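Side-chain contact in phosphoribosylamine--glycine ligase (Thermotoga maritima, PDB 1VKZ), which catalyses the ATP-dependent joining of 5-phosphoribosylamine and glycine to form glycinamide ribonucleotide, the second step of de novo purine biosynthesis: residues Ala110-Lys115 with Phe124-Thr129. Numbering follows the deposited sequence.
Sequences AKRFMK and FEVAET
Lys111 lays its aliphatic chain over one face of the Phe124 ring, CB sitting 3.8 Å from the ring centroid and only 10° off the normal, a CH-pi contact. This is where, in the ATP-grasp fold, the helix 107-116 meets strand 124-127, an outermost strand of the antiparallel sheet that also holds 186-190. The two side chains run past each other in opposite directions: the lysine starts over the middle of the ring and finishes beside its root, where CE comes within 3.8 Å of Phe124 CB. Bends at chi2 (-59°) and chi3 (-143°) keep the chain close to the ring along this path. NZ, just past the rim of the ring, turns to polar partners: a salt bridge to Asp189 and hydrogen bonds to Ala122 O and Thr121 OG1. Asp189 lies on strand 186-190 within the predicted ATP-binding region, so the buried ammonium ties the helix to the sheet while its methylenes pack on Phe124.

The ring also meets Lys115 one helical turn on, whose CE reaches Phe124 CZ at 3.6 Å, an oblique approach at the ring's outer end. Val187 of the neighbouring strand touches both Lys111 and Phe124. With an alanine at the Phe124 position, a gap would probably open between helix and strand, leaving the Lys111 methylenes without their aromatic cover and the Lys115 chain freer to move. Farther along the strand, Val126 points toward the helix, and the exposed Arg112 crosses it at about a right angle. The arginine chain is extended from CG to NE, which carries its guanidinium out to the valine; there NH2 lies 3.6 Å from the methyl carbon CG2 of Val126.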
ATOM      1  N   ALA A 110      -8.735 -14.441  -5.129  1.00 43.71           N
ATOM      2  CA  ALA A 110      -7.642 -13.955  -5.955  1.00 43.46           C
ATOM      3  C   ALA A 110      -6.917 -15.115  -6.568  1.00 42.44           C
ATOM      4  O   ALA A 110      -6.570 -15.084  -7.754  1.00 40.94           O
ATOM      5  CB  ALA A 110      -6.695 -13.069  -5.138  1.00 45.79           C
ATOM      6  N   LYS A 111      -6.732 -16.173  -5.783  1.00 43.28           N
ATOM      7  CA  LYS A 111      -6.027 -17.373  -6.258  1.00 41.92           C
ATOM      8  C   LYS A 111      -6.758 -18.130  -7.328  1.00 43.66           C
ATOM      9  O   LYS A 111      -6.140 -18.654  -8.251  1.00 43.91           O
ATOM     10  CB  LYS A 111      -5.763 -18.318  -5.097  1.00 41.82           C
ATOM     11  CG  LYS A 111      -4.609 -17.917  -4.283  1.00 47.02           C
ATOM     12  CD  LYS A 111      -3.343 -17.871  -5.133  1.00 53.60           C
ATOM     13  CE  LYS A 111      -2.103 -18.341  -4.371  1.00 56.11           C
ATOM     14  NZ  LYS A 111      -0.994 -18.741  -5.307  1.00 51.94           N
ATOM     15  N   ARG A 112      -8.082 -18.214  -7.203  1.00 45.36           N
ATOM     16  CA  ARG A 112      -8.865 -18.925  -8.193  1.00 45.35           C
ATOM     17  C   ARG A 112      -8.920 -18.156  -9.493  1.00 44.15           C
ATOM     18  O   ARG A 112      -8.901 -18.716 -10.584  1.00 42.36           O
ATOM     19  CB  ARG A 112     -10.231 -19.236  -7.621  1.00 45.91           C
ATOM     20  CG  ARG A 112     -10.160 -20.470  -6.743  1.00 47.71           C
ATOM     21  CD  ARG A 112     -11.188 -20.538  -5.678  1.00 48.98           C
ATOM     22  NE  ARG A 112     -11.071 -21.739  -4.865  1.00 54.10           N
ATOM     23  CZ  ARG A 112     -11.952 -22.068  -3.926  1.00 56.89           C
ATOM     24  NH1 ARG A 112     -12.981 -21.265  -3.656  1.00 59.33           N
ATOM     25  NH2 ARG A 112     -11.798 -23.190  -3.241  1.00 56.02           N
ATOM     26  N   PHE A 113      -8.968 -16.851  -9.339  1.00 43.70           N
ATOM     27  CA  PHE A 113      -8.914 -15.928 -10.444  1.00 42.61           C
ATOM     28  C   PHE A 113      -7.636 -16.162 -11.244  1.00 43.59           C
ATOM     29  O   PHE A 113      -7.669 -16.404 -12.450  1.00 43.98           O
ATOM     30  CB  PHE A 113      -8.941 -14.508  -9.872  1.00 42.01           C
ATOM     31  CG  PHE A 113      -8.792 -13.441 -10.899  1.00 44.23           C
ATOM     32  CD1 PHE A 113      -9.855 -13.078 -11.690  1.00 40.71           C
ATOM     33  CD2 PHE A 113      -7.582 -12.827 -11.100  1.00 34.20           C
ATOM     34  CE1 PHE A 113      -9.703 -12.091 -12.631  1.00 43.09           C
ATOM     35  CE2 PHE A 113      -7.422 -11.851 -12.068  1.00 36.25           C
ATOM     36  CZ  PHE A 113      -8.481 -11.486 -12.825  1.00 35.32           C
HETATM   37  N   MSE A 114      -6.504 -16.112 -10.559  1.00 44.64           N
HETATM   38  CA  MSE A 114      -5.228 -16.286 -11.213  1.00 46.72           C
HETATM   39  C   MSE A 114      -5.054 -17.680 -11.915  1.00 44.59           C
HETATM   40  O   MSE A 114      -4.483 -17.797 -13.010  1.00 40.19           O
HETATM   41  CB  MSE A 114      -4.145 -16.059 -10.185  1.00 45.85           C
HETATM   42  CG  MSE A 114      -4.091 -14.662  -9.673  1.00 46.98           C
HETATM   43 SE   MSE A 114      -2.555 -14.429  -8.490  1.00 63.36          SE
HETATM   44  CE  MSE A 114      -3.324 -14.564  -6.661  1.00 49.57           C
ATOM     45  N   LYS A 115      -5.523 -18.739 -11.263  1.00 45.72           N
ATOM     46  CA  LYS A 115      -5.496 -20.060 -11.877  1.00 45.05           C
ATOM     47  C   LYS A 115      -6.302 -20.009 -13.182  1.00 43.20           C
ATOM     48  O   LYS A 115      -5.828 -20.426 -14.215  1.00 41.30           O
ATOM     49  CB  LYS A 115      -6.065 -21.114 -10.925  1.00 44.60           C
ATOM     50  CG  LYS A 115      -5.641 -22.568 -11.245  1.00 46.15           C
ATOM     51  CD  LYS A 115      -6.679 -23.603 -10.777  1.00 47.46           C
ATOM     52  CE  LYS A 115      -6.814 -23.661  -9.252  1.00 55.21           C
ATOM     53  NZ  LYS A 115      -8.043 -24.394  -8.764  1.00 51.92           N
ATOM     54  N   PHE A 124      -1.154 -23.732  -4.405  1.00 44.59           N
ATOM     55  CA  PHE A 124      -1.943 -23.402  -3.226  1.00 43.88           C
ATOM     56  C   PHE A 124      -3.084 -24.380  -3.034  1.00 42.62           C
ATOM     57  O   PHE A 124      -3.552 -24.968  -3.994  1.00 42.51           O
ATOM     58  CB  PHE A 124      -2.562 -21.989  -3.393  1.00 42.99           C
ATOM     59  CG  PHE A 124      -3.673 -21.946  -4.411  1.00 45.24           C
ATOM     60  CD1 PHE A 124      -3.398 -21.782  -5.766  1.00 47.59           C
ATOM     61  CD2 PHE A 124      -5.001 -22.132  -4.028  1.00 46.77           C
ATOM     62  CE1 PHE A 124      -4.444 -21.792  -6.707  1.00 42.51           C
ATOM     63  CE2 PHE A 124      -6.011 -22.136  -4.966  1.00 38.82           C
ATOM     64  CZ  PHE A 124      -5.721 -21.993  -6.305  1.00 39.29           C
ATOM     65  N   GLU A 125      -3.565 -24.499  -1.801  1.00 43.03           N
ATOM     66  CA  GLU A 125      -4.853 -25.144  -1.527  1.00 43.42           C
ATOM     67  C   GLU A 125      -5.671 -24.211  -0.656  1.00 44.12           C
ATOM     68  O   GLU A 125      -5.137 -23.261  -0.086  1.00 44.29           O
ATOM     69  CB  GLU A 125      -4.662 -26.461  -0.775  1.00 45.15           C
ATOM     70  CG  GLU A 125      -3.831 -27.536  -1.476  1.00 49.50           C
ATOM     71  CD  GLU A 125      -4.569 -28.248  -2.603  1.00 55.72           C
ATOM     72  OE1 GLU A 125      -5.692 -27.835  -2.979  1.00 54.66           O
ATOM     73  OE2 GLU A 125      -4.010 -29.243  -3.114  1.00 63.51           O
ATOM     74  N   VAL A 126      -6.960 -24.497  -0.533  1.00 44.89           N
ATOM     75  CA  VAL A 126      -7.845 -23.743   0.351  1.00 44.46           C
ATOM     76  C   VAL A 126      -8.315 -24.599   1.520  1.00 45.61           C
ATOM     77  O   VAL A 126      -8.914 -25.661   1.333  1.00 45.09           O
ATOM     78  CB  VAL A 126      -9.087 -23.223  -0.397  1.00 44.49           C
ATOM     79  CG1 VAL A 126     -10.004 -22.428   0.557  1.00 41.53           C
ATOM     80  CG2 VAL A 126      -8.659 -22.363  -1.605  1.00 45.93           C
ATOM     81  N   ALA A 127      -8.043 -24.131   2.732  1.00 47.09           N
ATOM     82  CA  ALA A 127      -8.552 -24.786   3.936  1.00 47.24           C
ATOM     83  C   ALA A 127      -9.624 -23.906   4.583  1.00 47.34           C
ATOM     84  O   ALA A 127      -9.338 -22.786   5.047  1.00 45.34           O
ATOM     85  CB  ALA A 127      -7.410 -25.081   4.918  1.00 48.79           C
ATOM     86  N   GLU A 128     -10.851 -24.426   4.573  1.00 47.97           N
ATOM     87  CA  GLU A 128     -12.011 -23.763   5.125  1.00 50.41           C
ATOM     88  C   GLU A 128     -12.238 -24.128   6.593  1.00 49.63           C
ATOM     89  O   GLU A 128     -12.919 -23.390   7.303  1.00 48.67           O
ATOM     90  CB  GLU A 128     -13.261 -24.090   4.284  1.00 52.18           C
ATOM     91  CG  GLU A 128     -13.635 -22.958   3.332  1.00 57.52           C
ATOM     92  CD  GLU A 128     -14.420 -23.390   2.099  1.00 59.88           C
ATOM     93  OE1 GLU A 128     -15.415 -24.159   2.243  1.00 68.90           O
ATOM     94  OE2 GLU A 128     -14.044 -22.927   0.982  1.00 72.90           O
ATOM     95  N   THR A 129     -11.681 -25.261   7.033  1.00 50.25           N
ATOM     96  CA  THR A 129     -11.687 -25.661   8.449  1.00 49.61           C
ATOM     97  C   THR A 129     -10.282 -26.113   8.875  1.00 49.61           C
ATOM     98  O   THR A 129      -9.449 -26.440   8.020  1.00 48.61           O
ATOM     99  CB  THR A 129     -12.694 -26.804   8.739  1.00 49.49           C
ATOM    100  OG1 THR A 129     -12.120 -28.073   8.389  1.00 50.14           O
ATOM    101  CG2 THR A 129     -13.952 -26.687   7.886  1.00 48.33           C
TER